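Local coordinates for DegV family protein ([Eubacterium] eligens, PDB 5UXY) that binds a long-chain fatty acid between its two alpha/beta halves and, as a DegV family member, is probably a fatty acid-binding protein, at residues Ser58-Pro63 against Cys262-Glu267; Ile78-Ile83 against Val110-Ser115; Lys116-Gln121 against Gly270-Cys275. All coordinates share one frame; numbering follows the deposited sequence.

Contact 1 of 3, residues Ser58-Pro63 against Cys262-Glu267; sequences SYTACP and CSYYAE. With X90 (heptadecanoic acid), chain D.
Tyr-265 and Thr-60 approach from opposite directions, and the phenol OH donates a 2.7 Å hydrogen bond to Thr-60 OG1, which sits in the plane of the ring at its edge. That threonine oxygen in turn donates to O19 of the heptadecanoic acid, at a separation too short to be taken at face value, so that phenol, threonine hydroxyl and acid head group appear to form a chain of hydrogen bonds. The torsion behind it is chi1 59° at Thr-60, which turns OG1 to the acid and sets CG2 against both tyrosine rings, 3.5 Å from Tyr-264 CD2 and as close to Tyr-265 CE2. The Tyr-265 ring is sandwiched: C25 of the acid chain lies over one face, toward the rim, while Tyr-264 CD2 sits 3.5 Å above the centre of the other. Tyr-264, its CG anti to the backbone N (chi1 173°), reaches past Thr-60 to bring OH within 2.6 Å of Ser-58 OG, a hydrogen bond in which either hydroxyl may be the donor. A leucine in place of Tyr-265 would probably leave Thr-60 OG1 without its donor and strip the acyl chain of a flat wall. Strand 59-61 pairs with strand 21-30, whose Ile-29 touches Thr-60 and Tyr-264; helix 163-167 flanks helix 260-266, with Leu-165 against Tyr-265 and Gln-167 against Tyr-264.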
loop_
_atom_site.group_PDB
_atom_site.type_symbol
_atom_site.label_atom_id
_atom_site.label_comp_id
_atom_site.label_asym_id
_atom_site.label_seq_id
_atom_site.Cartn_x
_atom_site.Cartn_y
_atom_site.Cartn_z
ATOM N N SER A 58 16.084 8.139 10.205
ATOM C CA SER A 58 15.234 7.003 10.528
ATOM C C SER A 58 15.201 6.104 9.303
ATOM O O SER A 58 15.471 6.548 8.183
ATOM C CB SER A 58 13.818 7.423 10.971
ATOM O OG SER A 58 13.280 8.423 10.088
ATOM N N TYR A 59 14.859 4.838 9.544
ATOM C CA TYR A 59 15.059 3.777 8.557
ATOM C C TYR A 59 13.858 2.851 8.540
ATOM O O TYR A 59 13.107 2.791 9.509
ATOM C CB TYR A 59 16.281 2.937 8.901
ATOM C CG TYR A 59 17.526 3.758 9.164
ATOM C CD1 TYR A 59 18.319 4.185 8.110
ATOM C CD2 TYR A 59 17.884 4.127 10.452
ATOM C CE1 TYR A 59 19.459 4.959 8.331
ATOM C CE2 TYR A 59 19.029 4.895 10.685
ATOM C CZ TYR A 59 19.800 5.306 9.613
ATOM O OH TYR A 59 20.934 6.060 9.797
ATOM N N THR A 60 13.670 2.121 7.416
ATOM C CA THR A 60 12.752 0.991 7.411
ATOM C C THR A 60 13.486 -0.283 6.972
ATOM O O THR A 60 14.536 -0.230 6.328
ATOM C CB THR A 60 11.530 1.231 6.501
ATOM O OG1 THR A 60 11.965 1.468 5.151
ATOM C CG2 THR A 60 10.749 2.490 7.010
ATOM N N ALA A 61 12.881 -1.415 7.289
ATOM C CA ALA A 61 13.443 -2.714 6.941
ATOM C C ALA A 61 12.345 -3.663 6.506
ATOM O O ALA A 61 11.271 -3.686 7.106
ATOM C CB ALA A 61 14.185 -3.331 8.128
ATOM N N CYS A 62 12.652 -4.528 5.537
ATOM C CA CYS A 62 11.669 -5.539 5.096
ATOM C C CYS A 62 11.604 -6.678 6.129
ATOM O O CYS A 62 12.464 -6.767 7.024
ATOM C CB CYS A 62 12.062 -6.025 3.701
ATOM S SG CYS A 62 13.542 -6.990 3.738
ATOM N N PRO A 63 10.607 -7.572 6.056
ATOM C CA PRO A 63 10.527 -8.657 7.052
ATOM C C PRO A 63 11.642 -9.681 6.866
ATOM O O PRO A 63 12.158 -9.878 5.766
ATOM C CB PRO A 63 9.175 -9.312 6.762
ATOM C CG PRO A 63 8.425 -8.282 5.920
ATOM C CD PRO A 63 9.464 -7.610 5.129
ATOM N N CYS A 262 3.074 2.723 5.891
ATOM C CA CYS A 262 2.535 3.798 5.061
ATOM C C CYS A 262 2.487 5.118 5.838
ATOM O O CYS A 262 2.723 6.183 5.273
ATOM C CB CYS A 262 1.149 3.428 4.540
ATOM S SG CYS A 262 1.274 2.154 3.131
ATOM N N SER A 263 2.190 5.077 7.127
ATOM C CA SER A 263 2.197 6.331 7.917
ATOM C C SER A 263 3.578 6.956 7.924
ATOM O O SER A 263 3.722 8.180 7.815
ATOM C CB SER A 263 1.704 6.063 9.355
ATOM O OG SER A 263 0.335 5.679 9.340
ATOM N N TYR A 264 4.614 6.130 8.021
ATOM C CA TYR A 264 5.975 6.660 8.044
ATOM C C TYR A 264 6.316 7.374 6.726
ATOM O O TYR A 264 6.858 8.490 6.740
ATOM C CB TYR A 264 6.970 5.511 8.327
ATOM C CG TYR A 264 8.394 5.940 8.207
ATOM C CD1 TYR A 264 8.978 6.672 9.246
ATOM C CD2 TYR A 264 9.154 5.661 7.059
ATOM C CE1 TYR A 264 10.303 7.140 9.141
ATOM C CE2 TYR A 264 10.504 6.087 6.959
ATOM C CZ TYR A 264 11.060 6.829 8.005
ATOM O OH TYR A 264 12.347 7.278 7.914
ATOM N N TYR A 265 6.028 6.726 5.577
ATOM C CA TYR A 265 6.421 7.270 4.274
ATOM C C TYR A 265 5.416 8.288 3.716
ATOM O O TYR A 265 5.832 9.249 3.030
ATOM C CB TYR A 265 6.622 6.136 3.260
ATOM C CG TYR A 265 7.968 5.497 3.428
ATOM C CD1 TYR A 265 9.143 6.273 3.263
ATOM C CD2 TYR A 265 8.092 4.144 3.787
ATOM C CE1 TYR A 265 10.422 5.708 3.429
ATOM C CE2 TYR A 265 9.383 3.566 3.961
ATOM C CZ TYR A 265 10.517 4.343 3.762
ATOM O OH TYR A 265 11.785 3.843 3.951
ATOM N N ALA A 266 4.121 8.123 3.994
ATOM C CA ALA A 266 3.169 9.147 3.531
ATOM C C ALA A 266 3.130 10.380 4.442
ATOM O O ALA A 266 2.799 11.489 3.982
ATOM C CB ALA A 266 1.771 8.542 3.386
ATOM N N GLU A 267 3.459 10.208 5.715
ATOM C CA GLU A 267 3.554 11.223 6.779
ATOM C C GLU A 267 2.212 11.815 7.185
ATOM O O GLU A 267 1.200 11.632 6.515
ATOM C CB GLU A 267 4.540 12.323 6.411
ATOM C CG GLU A 267 5.916 11.706 6.368
ATOM C CD GLU A 267 7.021 12.728 6.401
ATOM O OE1 GLU A 267 6.995 13.586 7.301
ATOM O OE2 GLU A 267 7.910 12.668 5.526
HETATM O O19 X90 D . 12.358 -0.682 3.951
HETATM C C21 X90 D . 11.673 -1.145 2.988
HETATM O O21 X90 D . 12.207 -2.024 2.213
HETATM C C22 X90 D . 10.250 -0.576 2.774
HETATM C C23 X90 D . 10.407 0.674 1.874
HETATM C C24 X90 D . 9.024 1.175 1.381
HETATM C C25 X90 D . 9.274 2.342 0.372
HETATM C C26 X90 D . 8.027 2.877 -0.357
HETATM C C27 X90 D . 6.806 2.900 0.555
HETATM C C28 X90 D . 5.668 3.764 -0.035
HETATM C C29 X90 D . 4.670 4.185 1.062
HETATM C C30 X90 D . 3.944 6.606 -0.042
HETATM C C31 X90 D . 3.097 6.734 -1.361
HETATM C C32 X90 D . 3.921 6.138 -2.523
HETATM C C33 X90 D . 3.087 5.523 -3.652
HETATM C C34 X90 D . 3.927 5.042 -4.862
HETATM C C35 X90 D . 3.936 3.504 -4.913
HETATM C C36 X90 D . 4.788 2.864 -6.023
HETATM C C39 X90 D . 3.611 5.254 0.672
#

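Contact 2 of 3, residues Ile78-Ile83 against Val110-Ser115; sequences IFVVTI and VRVIDS. With X90 (heptadecanoic acid), chain D.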
loop_
_atom_site.group_PDB
_atom_site.type_symbol
_atom_site.label_atom_id
_atom_site.label_comp_id
_atom_site.label_asym_id
_atom_site.label_seq_id
_atom_site.Cartn_x
_atom_site.Cartn_y
_atom_site.Cartn_z
ATOM N N ILE A 78 -0.820 -20.610 -1.546
ATOM C CA ILE A 78 -0.588 -19.315 -0.914
ATOM C C ILE A 78 -0.376 -18.257 -1.988
ATOM O O ILE A 78 0.413 -18.458 -2.917
ATOM C CB ILE A 78 0.644 -19.369 0.009
ATOM C CG1 ILE A 78 0.532 -20.456 1.098
ATOM C CG2 ILE A 78 0.935 -17.993 0.655
ATOM C CD1 ILE A 78 1.794 -20.536 1.929
ATOM N N PHE A 79 -1.022 -17.096 -1.823
ATOM C CA PHE A 79 -0.721 -15.912 -2.618
ATOM C C PHE A 79 -0.102 -14.913 -1.659
ATOM O O PHE A 79 -0.622 -14.711 -0.554
ATOM C CB PHE A 79 -1.979 -15.309 -3.288
ATOM C CG PHE A 79 -2.440 -16.099 -4.446
ATOM C CD1 PHE A 79 -1.758 -16.022 -5.662
ATOM C CD2 PHE A 79 -3.522 -16.977 -4.334
ATOM C CE1 PHE A 79 -2.182 -16.822 -6.748
ATOM C CE2 PHE A 79 -3.947 -17.759 -5.427
ATOM C CZ PHE A 79 -3.259 -17.690 -6.623
ATOM N N VAL A 80 1.039 -14.339 -2.048
ATOM C CA VAL A 80 1.744 -13.368 -1.207
ATOM C C VAL A 80 1.752 -12.060 -1.976
ATOM O O VAL A 80 2.189 -12.039 -3.129
ATOM C CB VAL A 80 3.192 -13.804 -0.919
ATOM C CG1 VAL A 80 3.821 -12.808 0.053
ATOM C CG2 VAL A 80 3.247 -15.215 -0.332
ATOM N N VAL A 81 1.262 -10.970 -1.377
ATOM C CA VAL A 81 1.269 -9.672 -2.075
ATOM C C VAL A 81 2.312 -8.787 -1.397
ATOM O O VAL A 81 2.336 -8.692 -0.167
ATOM C CB VAL A 81 -0.125 -9.027 -2.061
ATOM C CG1 VAL A 81 -0.080 -7.640 -2.799
ATOM C CG2 VAL A 81 -1.140 -9.969 -2.693
ATOM N N THR A 82 3.225 -8.184 -2.185
ATOM C CA THR A 82 4.265 -7.359 -1.567
ATOM C C THR A 82 4.229 -5.931 -2.108
ATOM O O THR A 82 3.732 -5.658 -3.185
ATOM C CB THR A 82 5.704 -7.890 -1.788
ATOM O OG1 THR A 82 6.079 -7.700 -3.146
ATOM C CG2 THR A 82 5.815 -9.421 -1.490
ATOM N N ILE A 83 4.770 -5.021 -1.312
ATOM C CA ILE A 83 5.006 -3.663 -1.810
ATOM C C ILE A 83 5.993 -3.715 -3.003
ATOM O O ILE A 83 6.755 -4.677 -3.192
ATOM C CB ILE A 83 5.526 -2.854 -0.609
ATOM C CG1 ILE A 83 5.863 -1.406 -0.987
ATOM C CG2 ILE A 83 6.734 -3.479 -0.055
ATOM C CD1 ILE A 83 6.147 -0.558 0.276
ATOM N N VAL A 110 3.037 -21.501 -4.286
ATOM C CA VAL A 110 3.165 -20.181 -3.672
ATOM C C VAL A 110 3.422 -19.207 -4.799
ATOM O O VAL A 110 4.372 -19.389 -5.576
ATOM C CB VAL A 110 4.327 -20.105 -2.668
ATOM C CG1 VAL A 110 4.380 -18.713 -2.045
ATOM C CG2 VAL A 110 4.170 -21.147 -1.523
ATOM N N ARG A 111 2.564 -18.203 -4.928
ATOM C CA ARG A 111 2.771 -17.167 -5.937
ATOM C C ARG A 111 3.103 -15.913 -5.153
ATOM O O ARG A 111 2.304 -15.504 -4.322
ATOM C CB ARG A 111 1.495 -16.951 -6.780
ATOM C CG ARG A 111 1.518 -15.595 -7.554
ATOM C CD ARG A 111 2.651 -15.535 -8.632
ATOM N NE ARG A 111 2.866 -14.124 -9.033
ATOM C CZ ARG A 111 2.085 -13.442 -9.876
ATOM N NH1 ARG A 111 2.384 -12.162 -10.149
ATOM N NH2 ARG A 111 1.022 -14.017 -10.451
ATOM N N VAL A 112 4.244 -15.282 -5.433
ATOM C CA VAL A 112 4.535 -13.955 -4.855
ATOM C C VAL A 112 4.185 -12.909 -5.915
ATOM O O VAL A 112 4.686 -12.994 -7.044
ATOM C CB VAL A 112 5.996 -13.827 -4.422
ATOM C CG1 VAL A 112 6.211 -12.407 -3.817
ATOM C CG2 VAL A 112 6.424 -14.939 -3.354
ATOM N N ILE A 113 3.343 -11.922 -5.538
ATOM C CA ILE A 113 2.854 -10.856 -6.426
ATOM C C ILE A 113 3.562 -9.567 -6.039
ATOM O O ILE A 113 3.366 -9.037 -4.949
ATOM C CB ILE A 113 1.337 -10.686 -6.322
ATOM C CG1 ILE A 113 0.657 -12.024 -6.593
ATOM C CG2 ILE A 113 0.863 -9.569 -7.264
ATOM C CD1 ILE A 113 -0.856 -11.944 -6.382
ATOM N N ASP A 114 4.432 -9.080 -6.916
ATOM C CA ASP A 114 4.937 -7.709 -6.796
ATOM C C ASP A 114 3.776 -6.771 -7.158
ATOM O O ASP A 114 3.333 -6.755 -8.313
ATOM C CB ASP A 114 6.093 -7.533 -7.777
ATOM C CG ASP A 114 6.588 -6.075 -7.860
ATOM O OD1 ASP A 114 6.130 -5.269 -7.053
ATOM O OD2 ASP A 114 7.400 -5.770 -8.753
ATOM N N SER A 115 3.204 -6.077 -6.164
ATOM C CA SER A 115 2.061 -5.224 -6.480
ATOM C C SER A 115 2.432 -4.074 -7.391
ATOM O O SER A 115 1.512 -3.418 -7.887
ATOM C CB SER A 115 1.422 -4.608 -5.215
ATOM O OG SER A 115 2.387 -3.781 -4.545
HETATM O O19 X90 D . 12.358 -0.682 3.951
HETATM C C21 X90 D . 11.673 -1.145 2.988
HETATM O O21 X90 D . 12.207 -2.024 2.213
HETATM C C22 X90 D . 10.250 -0.576 2.774
HETATM C C23 X90 D . 10.407 0.674 1.874
HETATM C C24 X90 D . 9.024 1.175 1.381
HETATM C C25 X90 D . 9.274 2.342 0.372
HETATM C C26 X90 D . 8.027 2.877 -0.357
HETATM C C27 X90 D . 6.806 2.900 0.555
HETATM C C28 X90 D . 5.668 3.764 -0.035
HETATM C C29 X90 D . 4.670 4.185 1.062
HETATM C C30 X90 D . 3.944 6.606 -0.042
HETATM C C31 X90 D . 3.097 6.734 -1.361
HETATM C C32 X90 D . 3.921 6.138 -2.523
HETATM C C33 X90 D . 3.087 5.523 -3.652
HETATM C C34 X90 D . 3.927 5.042 -4.862
HETATM C C35 X90 D . 3.936 3.504 -4.913
HETATM C C36 X90 D . 4.788 2.864 -6.023
HETATM C C39 X90 D . 3.611 5.254 0.672
#
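Ser-115 grips Thr-82 O twice: Ser-115 OG donates to Thr-82 O at 2.7 Å, and the backbone N of the same serine makes a longer bond, both tilted somewhat out of the carbonyl plane. A chi1 of 62° at Ser-115 folds OG back over its own backbone to make this possible. Behind this pair of hydrogen bonds the two strands run parallel in exact register, Ile-78 beside Val-110 through Thr-82 beside Asp-114. Their amides alternate: Arg-111 N to Ile-78 O, Val-80 N to Arg-111 O, Ile-113 N to Val-80 O (2.7 Å) and Thr-82 N to Ile-113 O. On one face the valine methyls mesh, Val-80 CG2 with Val-110 CG1 at 4.1 Å, and Thr-82 CG2 rests 3.8 Å from Val-112 CG1. On the other, CD1 of the Phe-79 ring meets the aliphatic root of Arg-111 at CB, 3.6 Å away. Arg-111 then bends at chi2 (65°), so that its guanidinium lies with one face over Ile-113 CG1, and NE bonds to Val-112 O from well above that carbonyl plane. A second shell fixes its charged end, through salt bridges to Asp-143 and Asp-147. Next along from Thr-82, Ile-83 brings CD1 to 3.5 Å from C27 of the bound fatty acid. The pair belongs to a beta-alpha-beta unit in which helix 90-102 connects strand 77-82 to strand 109-114, and Tyr-91 of that helix touches Thr-82 and Val-112. Trp-68 and Phe-72 of helix 65-72 lie against Val-80 on that same face, while helix 139-150 packs on the Phe-79 and Ile-113 face, and strand 5-9 pairs with strand 77-82.

Contact 3 of 3, residues Lys116-Gln121 against Gly270-Cys275; sequences KSTGPQ and GIILSC. With X90 (heptadecanoic acid), chain D.
Gln-121 OE1 takes a 2.7 Å hydrogen bond from Ser-117 OG, the donor tilted from the amide's carbonyl plane, while Gln-121 CB lies 3.3 Å from Ser-274 OG across the contact. Its NE2 bonds to Thr-153 OG1, so both ends of the amide are engaged and its rotation is settled. Ser-274 OG, with chi1 -179° carrying it away from its own backbone N, slides alongside CA and CB of Gln-121 but gives its hydrogen bond to the carbonyl of Arg-154. The polar atom is thus satisfied by the neighbouring strand, and what it offers the helix is plain packing. Beside this pair, Pro-120 packs on the same strand. Its ring meets the Ile-272 side chain at about a right angle, CG 3.6 Å from Ile-272 CG2, while its CB rests 3.7 Å from Ser-274 CB. The proline therefore spans two residues of strand 271-276 whose side chains turn to it, with Leu-273 between them pointing the other way. Just before it, Gly-119 has a positive phi (49°), and a side chain on it would run into Pro-120 CD. Gly-119 and Pro-120 lie within a turn closed by Gln-121 N bonding to Thr-118 O. The far branch of Ile-272 leaves the proline: CD1 reaches C39 of the heptadecanoic acid at 3.8 Å, and Thr-118 CG2 approaches the same carbon at 3.9 Å. Leu-155, on strand 153-159, and Cys-229, on strand 226-230, flank Ile-272. Helix 119-134 follows a strand of one sheet and here packs on the other, as in the DegV fold, where two alpha/beta halves hold a fatty acid between them.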
loop_
_atom_site.group_PDB
_atom_site.type_symbol
_atom_site.label_atom_id
_atom_site.label_comp_id
_atom_site.label_asym_id
_atom_site.label_seq_id
_atom_site.Cartn_x
_atom_site.Cartn_y
_atom_site.Cartn_z
ATOM N N LYS A 116 3.726 -3.784 -7.557
ATOM C CA LYS A 116 4.176 -2.566 -8.224
ATOM C C LYS A 116 3.590 -1.321 -7.563
ATOM O O LYS A 116 3.512 -0.248 -8.180
ATOM C CB LYS A 116 3.788 -2.610 -9.688
ATOM C CG LYS A 116 4.321 -3.836 -10.427
ATOM C CD LYS A 116 3.451 -4.016 -11.717
ATOM C CE LYS A 116 4.160 -4.743 -12.818
ATOM N NZ LYS A 116 3.505 -4.465 -14.135
ATOM N N SER A 117 3.214 -1.425 -6.302
ATOM C CA SER A 117 2.581 -0.264 -5.666
ATOM C C SER A 117 2.646 -0.426 -4.140
ATOM O O SER A 117 3.615 -0.975 -3.625
ATOM C CB SER A 117 1.156 -0.148 -6.229
ATOM O OG SER A 117 0.505 1.008 -5.720
ATOM N N THR A 118 1.612 0.047 -3.432
ATOM C CA THR A 118 1.614 0.027 -1.959
ATOM C C THR A 118 0.169 0.220 -1.490
ATOM O O THR A 118 -0.723 0.475 -2.294
ATOM C CB THR A 118 2.518 1.127 -1.371
ATOM O OG1 THR A 118 2.783 0.826 0.003
ATOM C CG2 THR A 118 1.825 2.537 -1.468
ATOM N N GLY A 119 -0.041 0.035 -0.188
ATOM C CA GLY A 119 -1.251 0.460 0.485
ATOM C C GLY A 119 -2.525 0.028 -0.214
ATOM O O GLY A 119 -2.792 -1.168 -0.375
ATOM N N PRO A 120 -3.384 0.991 -0.609
ATOM C CA PRO A 120 -4.718 0.589 -1.065
ATOM C C PRO A 120 -4.692 -0.209 -2.350
ATOM O O PRO A 120 -5.657 -0.931 -2.632
ATOM C CB PRO A 120 -5.477 1.934 -1.238
ATOM C CG PRO A 120 -4.357 2.955 -1.355
ATOM C CD PRO A 120 -3.295 2.449 -0.401
ATOM N N GLN A 121 -3.618 -0.110 -3.142
ATOM C CA GLN A 121 -3.554 -0.943 -4.338
ATOM C C GLN A 121 -3.266 -2.402 -3.964
ATOM O O GLN A 121 -3.881 -3.327 -4.522
ATOM C CB GLN A 121 -2.518 -0.366 -5.318
ATOM C CG GLN A 121 -2.583 -1.049 -6.726
ATOM C CD GLN A 121 -2.061 -0.156 -7.859
ATOM O OE1 GLN A 121 -1.331 0.810 -7.632
ATOM N NE2 GLN A 121 -2.400 -0.512 -9.103
ATOM N N GLY A 270 -1.140 12.710 5.072
ATOM C CA GLY A 270 -1.080 12.104 3.753
ATOM C C GLY A 270 -2.310 11.275 3.439
ATOM O O GLY A 270 -2.984 10.743 4.326
ATOM N N ILE A 271 -2.635 11.183 2.147
ATOM C CA ILE A 271 -3.680 10.267 1.720
ATOM C C ILE A 271 -3.161 9.477 0.517
ATOM O O ILE A 271 -2.401 9.987 -0.313
ATOM C CB ILE A 271 -5.014 10.997 1.400
ATOM C CG1 ILE A 271 -4.887 11.899 0.180
ATOM C CG2 ILE A 271 -5.501 11.846 2.606
ATOM C CD1 ILE A 271 -5.367 11.244 -1.073
ATOM N N ILE A 272 -3.589 8.227 0.423
ATOM C CA ILE A 272 -3.289 7.360 -0.723
ATOM C C ILE A 272 -4.580 6.721 -1.197
ATOM O O ILE A 272 -5.378 6.264 -0.381
ATOM C CB ILE A 272 -2.276 6.258 -0.359
ATOM C CG1 ILE A 272 -1.116 6.834 0.393
ATOM C CG2 ILE A 272 -1.863 5.561 -1.594
ATOM C CD1 ILE A 272 -0.199 5.665 0.899
ATOM N N LEU A 273 -4.823 6.706 -2.506
ATOM C CA LEU A 273 -6.028 6.069 -2.964
ATOM C C LEU A 273 -5.740 5.130 -4.113
ATOM O O LEU A 273 -4.788 5.321 -4.875
ATOM C CB LEU A 273 -7.125 7.094 -3.377
ATOM C CG LEU A 273 -7.116 7.812 -4.690
ATOM C CD1 LEU A 273 -7.657 6.948 -5.899
ATOM C CD2 LEU A 273 -8.068 8.981 -4.466
ATOM N N SER A 274 -6.512 4.061 -4.185
ATOM C CA SER A 274 -6.378 3.191 -5.347
ATOM C C SER A 274 -7.752 2.904 -5.926
ATOM O O SER A 274 -8.758 2.917 -5.203
ATOM C CB SER A 274 -5.603 1.898 -4.968
ATOM O OG SER A 274 -5.441 1.058 -6.096
ATOM N N CYS A 275 -7.809 2.632 -7.241
ATOM C CA CYS A 275 -9.120 2.378 -7.852
ATOM C C CYS A 275 -9.010 1.363 -8.970
ATOM O O CYS A 275 -7.961 1.235 -9.594
ATOM C CB CYS A 275 -9.742 3.656 -8.426
ATOM S SG CYS A 275 -8.720 4.431 -9.647
HETATM O O19 X90 D . 12.358 -0.682 3.951
HETATM C C21 X90 D . 11.673 -1.145 2.988
HETATM O O21 X90 D . 12.207 -2.024 2.213
HETATM C C22 X90 D . 10.250 -0.576 2.774
HETATM C C23 X90 D . 10.407 0.674 1.874
HETATM C C24 X90 D . 9.024 1.175 1.381
HETATM C C25 X90 D . 9.274 2.342 0.372
HETATM C C26 X90 D . 8.027 2.877 -0.357
HETATM C C27 X90 D . 6.806 2.900 0.555
HETATM C C28 X90 D . 5.668 3.764 -0.035
HETATM C C29 X90 D . 4.670 4.185 1.062
HETATM C C30 X90 D . 3.944 6.606 -0.042
HETATM C C31 X90 D . 3.097 6.734 -1.361
HETATM C C32 X90 D . 3.921 6.138 -2.523
HETATM C C33 X90 D . 3.087 5.523 -3.652
HETATM C C34 X90 D . 3.927 5.042 -4.862
HETATM C C35 X90 D . 3.936 3.504 -4.913
HETATM C C36 X90 D . 4.788 2.864 -6.023
HETATM C C39 X90 D . 3.611 5.254 0.672
#

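The three contacts meet at the heptadecanoic acid. Contact 1 holds its carboxylate end and the middle of its chain, contact 2 adds Ile-83 along the chain, and contact 3 borders its farther, bent part; Ser-88 also bonds to the acid. Contacts 1 and 2, with centres about 19 Å apart, do not touch, their nearest atoms lying about 6 Å from each other. Thr-118 of contact 3 bridges them: its OG1 is 3.6 Å from Ile-83 CD1 and 3.7 Å from Cys-262 SG. Along the chain, 78-83 and 110-115 are nested inside the loop that contact 1 closes, and the residues after Ser-115 lead directly into contact 3.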